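Local coordinates for protein acyl-CoA dehydrogenase (Geobacillus kaustophilus, PDB 2PG0) that probably catalyses the FAD-dependent dehydrogenation of acyl thioesters at the alpha-beta position, introducing a double bond into the acyl chain, at residues Y270-T275 / R280-Q285; Q288-E293 / M341-G346. All coordinates share one frame; numbering follows the deposited sequence.

Interaction 1. Residues Y270-T275 / R280-Q285; sequences YVKQRT and RVSEFQ. With FAD (flavin-adenine dinucleotide), chain D.
Val271 and Arg274 each offer a backbone carbonyl to the chain returning at Val281 and Ser282. Val281 N donates to Arg274 O at 2.8 Å, nearly in line with the C=O bond (165° at the oxygen). Ser282 N donates to Val271 O at 3.0 Å, from above the carbonyl plane. The Val271 bond ties helix 237-273 to the 3-10 segment 281-283, and the Arg274 bond ties the loop after that helix to it.

The apolar contacts lie beside these bonds. Val281 spreads its two methyls. Val281 CG1 meets Val271 CG1 at 3.9 Å, and Val281 CG2 meets Arg274 CG at 3.7 Å. Val281 CG1 also touches the ribose oxygen O4B of FAD.

Arg274 serves the cofactor. With CG anti to the backbone N (chi1 177°) and a bend at chi2 (67°), its guanidinium leads away from Val281 to the adenylate-side phosphate. Arg274 NE donates to FAD O1A at 2.7 Å. NH2 adds a weak bond to the same oxygen, at the guanidinium edge. NH1 bonds to Pro132 O of the third subunit. Phe284 lays one ring face against the adenine amino group, with N6A 3.2 Å above the ring centre.

Charged and hydroxyl groups bond to the second subunit. Arg280 NH1 and Ser282 OG both bond to Leu385 O there, and Lys272 NZ to Asp384 O. Arg280 N is held by Glu283 OE2 at 2.9 Å.

The small antiparallel hairpin of strands 275-276 and 279-280 links the segments; Thr275 and Arg280 form a non-hydrogen-bonded pair in it. Phe284 is the N-cap residue of helix 285-313. The contact is thus the turn between two long helices of the C-terminal domain, and Val271 and Val281 both rest on Val287 of the second helix.

Interaction 2. Residues Q288-E293 / M341-G346; sequences QFRLAE and MQLHGG. With FAD (flavin-adenine dinucleotide), chain D.
Gln342 NE2 is gripped by two oxygens of the third subunit, Glu373 OE1 and Ala366 O. The side chain reaches them with CG anti to the backbone N (chi1 -174°) and a bend at chi2 (68°). The aliphatic part of the same side chain meets Arg290. Gln342 CG lies at the guanidinium edge, in its plane, 3.8 Å from Arg290 NH2. The amide and guanidinium planes are only 18° apart.

Leu343 covers one guanidinium face of Arg290. Its CD2 sits 3.7 Å above that plane, offset toward the rim. No hydrogen bond joins the two segments. The arginine charge is met elsewhere: NH1 forms a salt bridge with Glu373 of the third subunit, and NE with Glu339.

The contact joins helices 285-313 and 319-343 in the helical C-terminal domain of the acyl-CoA dehydrogenase fold. Near it, the backbone around and after the end of helix 319-343 faces FAD. Gly346 N donates to the FAD phosphate oxygen O1P at 2.8 Å. Gln342 O lies very close to the ribose hydroxyl O3B, too close for the distance to be trusted. Gly345 turns the chain with positive phi. Gly345 and Gly346, which have no side chain, let the FAD pyrophosphate and ribityl chain lie close to the backbone there.

How the interactions relate
Interaction 1 packs against the start of helix 285-313, through Val287, while interaction 2 lies on that helix. Their centres are about 9 Å apart, and both touch the same FAD. Interaction 1 is local: it closes a short turn by backbone bonds and is partly buried. Interaction 2 is buried and joins distant parts of the chain through side chains alone. Interaction 1 offers side chains to the adenine and its phosphate; interaction 2 has backbone groups near the ribose and bonded to the other phosphate. The two meet directly: Tyr270 stacks on His344, and Val271 packs on Leu291. Both also touch the second and third subunits; residues of the third and fourth subunits hydrogen-bond the same FAD.

Interaction 1. Residues Y270-T275 / R280-Q285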
ATOM      1  N   TYR A 270      -6.781 -16.222  18.085  1.00 14.89           N
ATOM      2  CA  TYR A 270      -6.983 -17.321  17.143  1.00 14.92           C
ATOM      3  C   TYR A 270      -5.679 -17.973  16.685  1.00 14.64           C
ATOM      4  O   TYR A 270      -5.534 -19.194  16.761  1.00 14.35           O
ATOM      5  CB  TYR A 270      -7.821 -16.900  15.929  1.00 15.35           C
ATOM      6  CG  TYR A 270      -8.131 -18.086  15.046  1.00 15.64           C
ATOM      7  CD1 TYR A 270      -9.152 -18.977  15.394  1.00 16.54           C
ATOM      8  CD2 TYR A 270      -7.390 -18.341  13.884  1.00 15.66           C
ATOM      9  CE1 TYR A 270      -9.439 -20.086  14.603  1.00 17.00           C
ATOM     10  CE2 TYR A 270      -7.672 -19.459  13.085  1.00 15.95           C
ATOM     11  CZ  TYR A 270      -8.698 -20.321  13.457  1.00 16.76           C
ATOM     12  OH  TYR A 270      -9.000 -21.434  12.697  1.00 18.00           O
ATOM     13  N   VAL A 271      -4.737 -17.166  16.200  1.00 14.52           N
ATOM     14  CA  VAL A 271      -3.490 -17.704  15.655  1.00 14.27           C
ATOM     15  C   VAL A 271      -2.595 -18.333  16.737  1.00 15.03           C
ATOM     16  O   VAL A 271      -1.788 -19.212  16.442  1.00 14.49           O
ATOM     17  CB  VAL A 271      -2.708 -16.669  14.780  1.00 14.53           C
ATOM     18  CG1 VAL A 271      -3.529 -16.267  13.556  1.00 13.18           C
ATOM     19  CG2 VAL A 271      -2.277 -15.439  15.600  1.00 13.59           C
ATOM     20  N   LYS A 272      -2.769 -17.903  17.985  1.00 15.62           N
ATOM     21  CA  LYS A 272      -2.024 -18.481  19.110  1.00 17.31           C
ATOM     22  C   LYS A 272      -2.497 -19.903  19.447  1.00 17.79           C
ATOM     23  O   LYS A 272      -1.723 -20.708  19.976  1.00 17.75           O
ATOM     24  CB  LYS A 272      -2.092 -17.570  20.341  1.00 16.95           C
ATOM     25  CG  LYS A 272      -1.120 -16.387  20.264  1.00 18.04           C
ATOM     26  CD  LYS A 272      -1.152 -15.522  21.522  1.00 19.22           C
ATOM     27  CE  LYS A 272      -0.411 -16.185  22.686  1.00 22.91           C
ATOM     28  NZ  LYS A 272      -0.273 -15.259  23.858  1.00 25.60           N
ATOM     29  N   GLN A 273      -3.749 -20.214  19.110  1.00 18.45           N
ATOM     30  CA  GLN A 273      -4.332 -21.527  19.426  1.00 19.74           C
ATOM     31  C   GLN A 273      -4.460 -22.466  18.221  1.00 19.68           C
ATOM     32  O   GLN A 273      -4.721 -23.660  18.385  1.00 20.33           O
ATOM     33  CB  GLN A 273      -5.698 -21.372  20.106  1.00 20.25           C
ATOM     34  CG  GLN A 273      -5.735 -20.462  21.335  1.00 24.44           C
ATOM     35  CD  GLN A 273      -4.882 -20.950  22.506  1.00 29.11           C
ATOM     36  OE1 GLN A 273      -3.832 -20.366  22.812  1.00 31.24           O
ATOM     37  NE2 GLN A 273      -5.338 -22.011  23.177  1.00 31.42           N
ATOM     38  N   ARG A 274      -4.306 -21.931  17.014  1.00 19.14           N
ATOM     39  CA  ARG A 274      -4.414 -22.736  15.800  1.00 18.78           C
ATOM     40  C   ARG A 274      -3.060 -23.351  15.452  1.00 19.02           C
ATOM     41  O   ARG A 274      -2.048 -22.650  15.417  1.00 18.52           O
ATOM     42  CB  ARG A 274      -4.919 -21.871  14.634  1.00 18.81           C
ATOM     43  CG  ARG A 274      -5.012 -22.598  13.289  1.00 17.99           C
ATOM     44  CD  ARG A 274      -6.095 -23.669  13.311  1.00 17.84           C
ATOM     45  NE  ARG A 274      -6.306 -24.278  11.997  1.00 18.09           N
ATOM     46  CZ  ARG A 274      -7.149 -25.286  11.768  1.00 19.00           C
ATOM     47  NH1 ARG A 274      -7.859 -25.799  12.768  1.00 17.99           N
ATOM     48  NH2 ARG A 274      -7.286 -25.774  10.537  1.00 18.37           N
ATOM     49  N   THR A 275      -3.031 -24.655  15.196  1.00 19.32           N
ATOM     50  CA  THR A 275      -1.779 -25.299  14.798  1.00 20.10           C
ATOM     51  C   THR A 275      -1.778 -25.683  13.319  1.00 20.12           C
ATOM     52  O   THR A 275      -2.806 -26.108  12.780  1.00 19.91           O
ATOM     53  CB  THR A 275      -1.428 -26.534  15.670  1.00 20.56           C
ATOM     54  OG1 THR A 275      -2.383 -27.574  15.436  1.00 23.58           O
ATOM     55  CG2 THR A 275      -1.432 -26.179  17.151  1.00 21.16           C
ATOM     56  N   ARG A 280       2.204 -23.541  16.212  1.00 19.23           N
ATOM     57  CA  ARG A 280       1.128 -22.562  16.334  1.00 19.28           C
ATOM     58  C   ARG A 280       1.290 -21.589  15.164  1.00 17.70           C
ATOM     59  O   ARG A 280       2.417 -21.272  14.762  1.00 16.88           O
ATOM     60  CB  ARG A 280       1.193 -21.825  17.678  1.00 19.21           C
ATOM     61  CG  ARG A 280       0.876 -22.700  18.891  1.00 21.33           C
ATOM     62  CD  ARG A 280       1.142 -21.990  20.220  1.00 22.68           C
ATOM     63  NE  ARG A 280       2.569 -21.795  20.487  1.00 29.72           N
ATOM     64  CZ  ARG A 280       3.171 -20.610  20.533  1.00 31.73           C
ATOM     65  NH1 ARG A 280       2.469 -19.499  20.343  1.00 34.60           N
ATOM     66  NH2 ARG A 280       4.475 -20.532  20.776  1.00 33.40           N
ATOM     67  N   VAL A 281       0.174 -21.146  14.592  1.00 16.60           N
ATOM     68  CA  VAL A 281       0.223 -20.230  13.452  1.00 15.87           C
ATOM     69  C   VAL A 281       0.966 -18.934  13.833  1.00 15.36           C
ATOM     70  O   VAL A 281       1.688 -18.355  13.016  1.00 15.13           O
ATOM     71  CB  VAL A 281      -1.189 -19.962  12.869  1.00 15.96           C
ATOM     72  CG1 VAL A 281      -1.157 -18.851  11.825  1.00 15.91           C
ATOM     73  CG2 VAL A 281      -1.757 -21.248  12.236  1.00 15.80           C
ATOM     74  N   SER A 282       0.819 -18.525  15.090  1.00 14.94           N
ATOM     75  CA  SER A 282       1.493 -17.343  15.639  1.00 15.04           C
ATOM     76  C   SER A 282       3.031 -17.468  15.676  1.00 15.27           C
ATOM     77  O   SER A 282       3.721 -16.497  15.975  1.00 15.12           O
ATOM     78  CB  SER A 282       0.960 -17.050  17.044  1.00 15.18           C
ATOM     79  OG  SER A 282       1.209 -18.138  17.920  1.00 15.25           O
ATOM     80  N   GLU A 283       3.557 -18.658  15.375  1.00 14.86           N
ATOM     81  CA  GLU A 283       5.005 -18.885  15.377  1.00 15.78           C
ATOM     82  C   GLU A 283       5.665 -18.611  14.021  1.00 14.65           C
ATOM     83  O   GLU A 283       6.894 -18.497  13.933  1.00 15.06           O
ATOM     84  CB  GLU A 283       5.332 -20.298  15.859  1.00 15.94           C
ATOM     85  CG  GLU A 283       4.986 -20.553  17.322  1.00 18.22           C
ATOM     86  CD  GLU A 283       5.347 -21.960  17.752  1.00 19.38           C
ATOM     87  OE1 GLU A 283       6.553 -22.246  17.902  1.00 24.93           O
ATOM     88  OE2 GLU A 283       4.428 -22.788  17.930  1.00 23.78           O
ATOM     89  N   PHE A 284       4.863 -18.496  12.965  1.00 12.91           N
ATOM     90  CA  PHE A 284       5.414 -18.181  11.644  1.00 12.76           C
ATOM     91  C   PHE A 284       5.752 -16.705  11.580  1.00 11.92           C
ATOM     92  O   PHE A 284       4.976 -15.863  12.048  1.00 11.53           O
ATOM     93  CB  PHE A 284       4.436 -18.585  10.533  1.00 13.01           C
ATOM     94  CG  PHE A 284       4.212 -20.066  10.462  1.00 13.97           C
ATOM     95  CD1 PHE A 284       5.206 -20.905   9.964  1.00 16.06           C
ATOM     96  CD2 PHE A 284       3.030 -20.627  10.938  1.00 15.09           C
ATOM     97  CE1 PHE A 284       5.013 -22.297   9.917  1.00 17.05           C
ATOM     98  CE2 PHE A 284       2.822 -22.010  10.896  1.00 15.91           C
ATOM     99  CZ  PHE A 284       3.812 -22.842  10.387  1.00 16.32           C
ATOM    100  N   GLN A 285       6.922 -16.395  11.031  1.00 11.78           N
ATOM    101  CA  GLN A 285       7.427 -15.021  11.074  1.00 11.23           C
ATOM    102  C   GLN A 285       6.511 -14.015  10.356  1.00 11.23           C
ATOM    103  O   GLN A 285       6.306 -12.894  10.850  1.00 10.40           O
ATOM    104  CB  GLN A 285       8.849 -14.935  10.531  1.00 11.06           C
ATOM    105  CG  GLN A 285       9.529 -13.607  10.914  1.00 11.07           C
ATOM    106  CD  GLN A 285      10.768 -13.310  10.099  1.00 11.54           C
ATOM    107  OE1 GLN A 285      10.813 -13.535   8.881  1.00 11.74           O
ATOM    108  NE2 GLN A 285      11.795 -12.784  10.771  1.00 11.40           N
TER
HETATM  109  PA  FAD D 401      -5.472 -22.838   8.088  1.00 19.81           P
HETATM  110  O1A FAD D 401      -5.755 -23.225   9.523  1.00 18.95           O
HETATM  111  O2A FAD D 401      -4.675 -23.847   7.301  1.00 18.84           O
HETATM  112  O5B FAD D 401      -4.695 -21.426   8.058  1.00 19.77           O
HETATM  113  C5B FAD D 401      -5.279 -20.283   8.648  1.00 21.57           C
HETATM  114  C4B FAD D 401      -4.356 -19.103   8.394  1.00 23.42           C
HETATM  115  O4B FAD D 401      -3.075 -19.437   8.887  1.00 23.22           O
HETATM  116  C3B FAD D 401      -4.206 -18.815   6.905  1.00 24.53           C
HETATM  117  O3B FAD D 401      -4.663 -17.522   6.621  1.00 25.82           O
HETATM  118  C2B FAD D 401      -2.725 -18.767   6.644  1.00 26.82           C
HETATM  119  O2B FAD D 401      -2.403 -17.418   6.406  1.00 31.10           O
HETATM  120  C1B FAD D 401      -2.071 -19.058   7.974  1.00 24.28           C
HETATM  121  N9A FAD D 401      -0.986 -20.048   7.833  1.00 24.28           N
HETATM  122  C8A FAD D 401      -1.044 -21.418   7.925  1.00 23.84           C
HETATM  123  N7A FAD D 401       0.204 -21.914   7.733  1.00 23.46           N
HETATM  124  C5A FAD D 401       1.050 -20.876   7.524  1.00 23.77           C
HETATM  125  C6A FAD D 401       2.416 -20.797   7.278  1.00 24.20           C
HETATM  126  N6A FAD D 401       3.169 -21.895   7.251  1.00 23.94           N
HETATM  127  N1A FAD D 401       2.999 -19.557   7.101  1.00 24.00           N
HETATM  128  C2A FAD D 401       2.250 -18.398   7.165  1.00 23.78           C
HETATM  129  N3A FAD D 401       0.897 -18.481   7.412  1.00 23.68           N
HETATM  130  C4A FAD D 401       0.313 -19.698   7.587  1.00 24.16           C
HETATM  131  N1  FAD D 401     -11.708 -27.579   0.917  1.00 21.52           N
HETATM  132  C2  FAD D 401     -11.837 -28.744   0.175  1.00 22.05           C
HETATM  133  O2  FAD D 401     -11.066 -29.687   0.365  1.00 21.68           O
HETATM  134  N3  FAD D 401     -12.840 -28.856  -0.770  1.00 21.49           N
HETATM  135  C4  FAD D 401     -13.717 -27.805  -0.982  1.00 22.01           C
HETATM  136  O4  FAD D 401     -14.604 -27.921  -1.823  1.00 21.39           O
HETATM  137  C4X FAD D 401     -13.584 -26.621  -0.245  1.00 21.95           C
HETATM  138  N5  FAD D 401     -14.455 -25.560  -0.449  1.00 21.88           N
HETATM  139  C5X FAD D 401     -14.335 -24.408   0.305  1.00 21.62           C
HETATM  140  C6  FAD D 401     -15.231 -23.361   0.098  1.00 21.86           C
HETATM  141  C7  FAD D 401     -15.131 -22.189   0.837  1.00 21.56           C
HETATM  142  C7M FAD D 401     -16.126 -21.093   0.570  1.00 21.80           C
HETATM  143  C8  FAD D 401     -14.118 -22.069   1.797  1.00 21.79           C
HETATM  144  C8M FAD D 401     -13.940 -20.842   2.631  1.00 21.95           C
HETATM  145  C9  FAD D 401     -13.226 -23.115   2.005  1.00 21.76           C
HETATM  146  C9A FAD D 401     -13.316 -24.292   1.260  1.00 21.87           C
HETATM  147  N10 FAD D 401     -12.418 -25.344   1.455  1.00 21.75           N
HETATM  148  C10 FAD D 401     -12.568 -26.512   0.715  1.00 21.83           C
HETATM  149  C1' FAD D 401     -11.230 -25.237   2.396  1.00 21.07           C
HETATM  150  C2' FAD D 401     -10.145 -24.211   2.032  1.00 20.55           C
HETATM  151  O2' FAD D 401      -9.301 -24.694   1.006  1.00 21.81           O
HETATM  152  C3' FAD D 401      -9.334 -23.905   3.296  1.00 18.85           C
HETATM  153  O3' FAD D 401     -10.098 -23.026   4.098  1.00 17.24           O
HETATM  154  C4' FAD D 401      -7.941 -23.312   3.039  1.00 19.14           C
HETATM  155  O4' FAD D 401      -7.110 -24.249   2.381  1.00 19.13           O
HETATM  156  C5' FAD D 401      -7.232 -22.892   4.327  1.00 19.10           C
HETATM  157  O5' FAD D 401      -7.309 -23.912   5.302  1.00 19.40           O
HETATM  158  P   FAD D 401      -7.885 -23.563   6.758  1.00 19.36           P
HETATM  159  O1P FAD D 401      -9.237 -22.913   6.627  1.00 19.02           O
HETATM  160  O2P FAD D 401      -7.928 -24.810   7.613  1.00 20.56           O
HETATM  161  O3P FAD D 401      -6.855 -22.463   7.345  1.00 18.90           O

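Interaction 2. Residues Q288-E293 / M341-G346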
ATOM      1  N   GLN A 288       3.764 -13.160  12.739  1.00 11.13           N
ATOM      2  CA  GLN A 288       4.337 -12.266  13.753  1.00 12.02           C
ATOM      3  C   GLN A 288       4.482 -10.831  13.262  1.00 11.17           C
ATOM      4  O   GLN A 288       4.108  -9.895  13.966  1.00 11.03           O
ATOM      5  CB  GLN A 288       5.686 -12.796  14.231  1.00 11.74           C
ATOM      6  CG  GLN A 288       5.580 -14.128  14.981  1.00 13.18           C
ATOM      7  CD  GLN A 288       6.927 -14.768  15.277  1.00 14.35           C
ATOM      8  OE1 GLN A 288       7.923 -14.523  14.590  1.00 15.96           O
ATOM      9  NE2 GLN A 288       6.953 -15.623  16.295  1.00 18.76           N
ATOM     10  N   PHE A 289       5.017 -10.658  12.058  1.00 10.76           N
ATOM     11  CA  PHE A 289       5.212  -9.313  11.516  1.00 10.37           C
ATOM     12  C   PHE A 289       3.871  -8.636  11.189  1.00 10.51           C
ATOM     13  O   PHE A 289       3.688  -7.441  11.460  1.00 10.03           O
ATOM     14  CB  PHE A 289       6.119  -9.351  10.282  1.00 10.84           C
ATOM     15  CG  PHE A 289       7.596  -9.327  10.597  1.00 11.52           C
ATOM     16  CD1 PHE A 289       8.114  -9.989  11.715  1.00 11.46           C
ATOM     17  CD2 PHE A 289       8.482  -8.658   9.745  1.00 13.62           C
ATOM     18  CE1 PHE A 289       9.499  -9.977  11.989  1.00 13.35           C
ATOM     19  CE2 PHE A 289       9.857  -8.644  10.001  1.00 13.18           C
ATOM     20  CZ  PHE A 289      10.370  -9.304  11.130  1.00 12.02           C
ATOM     21  N   ARG A 290       2.934  -9.395  10.620  1.00 10.09           N
ATOM     22  CA  ARG A 290       1.603  -8.856  10.316  1.00 10.00           C
ATOM     23  C   ARG A 290       0.935  -8.361  11.584  1.00 10.06           C
ATOM     24  O   ARG A 290       0.361  -7.270  11.601  1.00 10.04           O
ATOM     25  CB  ARG A 290       0.735  -9.890   9.595  1.00  9.84           C
ATOM     26  CG  ARG A 290       1.210 -10.117   8.163  1.00 10.31           C
ATOM     27  CD  ARG A 290       0.585 -11.364   7.576  1.00 13.19           C
ATOM     28  NE  ARG A 290      -0.779 -11.141   7.117  1.00 14.91           N
ATOM     29  CZ  ARG A 290      -1.475 -12.024   6.408  1.00 16.84           C
ATOM     30  NH1 ARG A 290      -0.935 -13.194   6.090  1.00 17.33           N
ATOM     31  NH2 ARG A 290      -2.713 -11.739   6.015  1.00 18.43           N
ATOM     32  N   LEU A 291       1.037  -9.147  12.656  1.00 10.40           N
ATOM     33  CA  LEU A 291       0.478  -8.730  13.945  1.00 10.58           C
ATOM     34  C   LEU A 291       1.210  -7.518  14.528  1.00 10.54           C
ATOM     35  O   LEU A 291       0.572  -6.617  15.080  1.00 10.44           O
ATOM     36  CB  LEU A 291       0.442  -9.888  14.940  1.00 11.10           C
ATOM     37  CG  LEU A 291      -0.606 -10.973  14.659  1.00 12.03           C
ATOM     38  CD1 LEU A 291      -0.254 -12.212  15.474  1.00 14.50           C
ATOM     39  CD2 LEU A 291      -2.008 -10.491  14.992  1.00 14.00           C
ATOM     40  N   ALA A 292       2.536  -7.509  14.397  1.00 10.78           N
ATOM     41  CA  ALA A 292       3.361  -6.378  14.856  1.00 10.76           C
ATOM     42  C   ALA A 292       2.962  -5.095  14.128  1.00 11.24           C
ATOM     43  O   ALA A 292       2.864  -4.031  14.748  1.00 10.78           O
ATOM     44  CB  ALA A 292       4.835  -6.678  14.654  1.00 10.82           C
ATOM     45  N   GLU A 293       2.711  -5.203  12.820  1.00 11.07           N
ATOM     46  CA  GLU A 293       2.294  -4.049  12.021  1.00 12.45           C
ATOM     47  C   GLU A 293       0.903  -3.563  12.417  1.00 11.42           C
ATOM     48  O   GLU A 293       0.686  -2.357  12.557  1.00 10.83           O
ATOM     49  CB  GLU A 293       2.376  -4.347  10.516  1.00 12.39           C
ATOM     50  CG  GLU A 293       3.810  -4.493  10.000  1.00 13.92           C
ATOM     51  CD  GLU A 293       3.903  -4.676   8.482  1.00 16.41           C
ATOM     52  OE1 GLU A 293       2.912  -4.403   7.761  1.00 21.95           O
ATOM     53  OE2 GLU A 293       4.990  -5.082   8.010  1.00 21.49           O
ATOM     54  N   MET A 341      -9.748 -11.455   8.782  1.00 13.63           N
ATOM     55  CA  MET A 341     -10.451 -12.509   8.044  1.00 14.31           C
ATOM     56  C   MET A 341      -9.446 -13.508   7.471  1.00 13.68           C
ATOM     57  O   MET A 341      -9.585 -14.715   7.683  1.00 13.72           O
ATOM     58  CB  MET A 341     -11.369 -11.971   6.931  1.00 13.98           C
ATOM     59  CG  MET A 341     -12.193 -13.107   6.231  1.00 14.32           C
ATOM     60  SD  MET A 341     -13.065 -12.587   4.727  1.00 16.35           S
ATOM     61  CE  MET A 341     -14.524 -11.949   5.543  1.00 18.54           C
ATOM     62  N   GLN A 342      -8.430 -12.996   6.774  1.00 13.73           N
ATOM     63  CA  GLN A 342      -7.437 -13.842   6.101  1.00 13.57           C
ATOM     64  C   GLN A 342      -6.693 -14.758   7.070  1.00 13.32           C
ATOM     65  O   GLN A 342      -6.504 -15.943   6.798  1.00 13.12           O
ATOM     66  CB  GLN A 342      -6.440 -13.000   5.294  1.00 13.69           C
ATOM     67  CG  GLN A 342      -5.444 -13.837   4.439  1.00 14.79           C
ATOM     68  CD  GLN A 342      -6.101 -14.591   3.279  1.00 17.66           C
ATOM     69  OE1 GLN A 342      -7.202 -14.250   2.849  1.00 18.74           O
ATOM     70  NE2 GLN A 342      -5.416 -15.619   2.765  1.00 15.74           N
ATOM     71  N   LEU A 343      -6.291 -14.210   8.211  1.00 13.13           N
ATOM     72  CA  LEU A 343      -5.545 -14.991   9.188  1.00 13.26           C
ATOM     73  C   LEU A 343      -6.375 -16.066   9.896  1.00 13.53           C
ATOM     74  O   LEU A 343      -5.811 -16.961  10.531  1.00 13.68           O
ATOM     75  CB  LEU A 343      -4.833 -14.073  10.183  1.00 13.42           C
ATOM     76  CG  LEU A 343      -3.643 -13.320   9.577  1.00 14.77           C
ATOM     77  CD1 LEU A 343      -3.189 -12.187  10.497  1.00 15.32           C
ATOM     78  CD2 LEU A 343      -2.483 -14.281   9.252  1.00 16.52           C
ATOM     79  N   HIS A 344      -7.705 -15.982   9.788  1.00 13.59           N
ATOM     80  CA  HIS A 344      -8.587 -17.029  10.329  1.00 13.98           C
ATOM     81  C   HIS A 344      -8.776 -18.211   9.349  1.00 14.19           C
ATOM     82  O   HIS A 344      -9.398 -19.230   9.689  1.00 13.85           O
ATOM     83  CB  HIS A 344      -9.959 -16.445  10.704  1.00 14.27           C
ATOM     84  CG  HIS A 344     -10.000 -15.746  12.031  1.00 14.53           C
ATOM     85  ND1 HIS A 344      -9.433 -14.507  12.241  1.00 14.44           N
ATOM     86  CD2 HIS A 344     -10.587 -16.094  13.202  1.00 15.60           C
ATOM     87  CE1 HIS A 344      -9.646 -14.134  13.492  1.00 15.42           C
ATOM     88  NE2 HIS A 344     -10.349 -15.077  14.095  1.00 15.79           N
ATOM     89  N   GLY A 345      -8.246 -18.077   8.135  1.00 13.94           N
ATOM     90  CA  GLY A 345      -8.485 -19.070   7.084  1.00 14.19           C
ATOM     91  C   GLY A 345      -9.963 -19.147   6.738  1.00 13.96           C
ATOM     92  O   GLY A 345     -10.661 -18.139   6.774  1.00 14.19           O
ATOM     93  N   GLY A 346     -10.444 -20.348   6.412  1.00 14.08           N
ATOM     94  CA  GLY A 346     -11.855 -20.560   6.068  1.00 13.38           C
ATOM     95  C   GLY A 346     -12.806 -20.097   7.163  1.00 13.11           C
ATOM     96  O   GLY A 346     -13.910 -19.627   6.881  1.00 12.64           O
TER
HETATM   97  PA  FAD D 401      -5.472 -22.838   8.088  1.00 19.81           P
HETATM   98  O1A FAD D 401      -5.755 -23.225   9.523  1.00 18.95           O
HETATM   99  O2A FAD D 401      -4.675 -23.847   7.301  1.00 18.84           O
HETATM  100  O5B FAD D 401      -4.695 -21.426   8.058  1.00 19.77           O
HETATM  101  C5B FAD D 401      -5.279 -20.283   8.648  1.00 21.57           C
HETATM  102  C4B FAD D 401      -4.356 -19.103   8.394  1.00 23.42           C
HETATM  103  O4B FAD D 401      -3.075 -19.437   8.887  1.00 23.22           O
HETATM  104  C3B FAD D 401      -4.206 -18.815   6.905  1.00 24.53           C
HETATM  105  O3B FAD D 401      -4.663 -17.522   6.621  1.00 25.82           O
HETATM  106  C2B FAD D 401      -2.725 -18.767   6.644  1.00 26.82           C
HETATM  107  O2B FAD D 401      -2.403 -17.418   6.406  1.00 31.10           O
HETATM  108  C1B FAD D 401      -2.071 -19.058   7.974  1.00 24.28           C
HETATM  109  N9A FAD D 401      -0.986 -20.048   7.833  1.00 24.28           N
HETATM  110  C8A FAD D 401      -1.044 -21.418   7.925  1.00 23.84           C
HETATM  111  N7A FAD D 401       0.204 -21.914   7.733  1.00 23.46           N
HETATM  112  C5A FAD D 401       1.050 -20.876   7.524  1.00 23.77           C
HETATM  113  C6A FAD D 401       2.416 -20.797   7.278  1.00 24.20           C
HETATM  114  N6A FAD D 401       3.169 -21.895   7.251  1.00 23.94           N
HETATM  115  N1A FAD D 401       2.999 -19.557   7.101  1.00 24.00           N
HETATM  116  C2A FAD D 401       2.250 -18.398   7.165  1.00 23.78           C
HETATM  117  N3A FAD D 401       0.897 -18.481   7.412  1.00 23.68           N
HETATM  118  C4A FAD D 401       0.313 -19.698   7.587  1.00 24.16           C
HETATM  119  N1  FAD D 401     -11.708 -27.579   0.917  1.00 21.52           N
HETATM  120  C2  FAD D 401     -11.837 -28.744   0.175  1.00 22.05           C
HETATM  121  O2  FAD D 401     -11.066 -29.687   0.365  1.00 21.68           O
HETATM  122  N3  FAD D 401     -12.840 -28.856  -0.770  1.00 21.49           N
HETATM  123  C4  FAD D 401     -13.717 -27.805  -0.982  1.00 22.01           C
HETATM  124  O4  FAD D 401     -14.604 -27.921  -1.823  1.00 21.39           O
HETATM  125  C4X FAD D 401     -13.584 -26.621  -0.245  1.00 21.95           C
HETATM  126  N5  FAD D 401     -14.455 -25.560  -0.449  1.00 21.88           N
HETATM  127  C5X FAD D 401     -14.335 -24.408   0.305  1.00 21.62           C
HETATM  128  C6  FAD D 401     -15.231 -23.361   0.098  1.00 21.86           C
HETATM  129  C7  FAD D 401     -15.131 -22.189   0.837  1.00 21.56           C
HETATM  130  C7M FAD D 401     -16.126 -21.093   0.570  1.00 21.80           C
HETATM  131  C8  FAD D 401     -14.118 -22.069   1.797  1.00 21.79           C
HETATM  132  C8M FAD D 401     -13.940 -20.842   2.631  1.00 21.95           C
HETATM  133  C9  FAD D 401     -13.226 -23.115   2.005  1.00 21.76           C
HETATM  134  C9A FAD D 401     -13.316 -24.292   1.260  1.00 21.87           C
HETATM  135  N10 FAD D 401     -12.418 -25.344   1.455  1.00 21.75           N
HETATM  136  C10 FAD D 401     -12.568 -26.512   0.715  1.00 21.83           C
HETATM  137  C1' FAD D 401     -11.230 -25.237   2.396  1.00 21.07           C
HETATM  138  C2' FAD D 401     -10.145 -24.211   2.032  1.00 20.55           C
HETATM  139  O2' FAD D 401      -9.301 -24.694   1.006  1.00 21.81           O
HETATM  140  C3' FAD D 401      -9.334 -23.905   3.296  1.00 18.85           C
HETATM  141  O3' FAD D 401     -10.098 -23.026   4.098  1.00 17.24           O
HETATM  142  C4' FAD D 401      -7.941 -23.312   3.039  1.00 19.14           C
HETATM  143  O4' FAD D 401      -7.110 -24.249   2.381  1.00 19.13           O
HETATM  144  C5' FAD D 401      -7.232 -22.892   4.327  1.00 19.10           C
HETATM  145  O5' FAD D 401      -7.309 -23.912   5.302  1.00 19.40           O
HETATM  146  P   FAD D 401      -7.885 -23.563   6.758  1.00 19.36           P
HETATM  147  O1P FAD D 401      -9.237 -22.913   6.627  1.00 19.02           O
HETATM  148  O2P FAD D 401      -7.928 -24.810   7.613  1.00 20.56           O
HETATM  149  O3P FAD D 401      -6.855 -22.463   7.345  1.00 18.90           O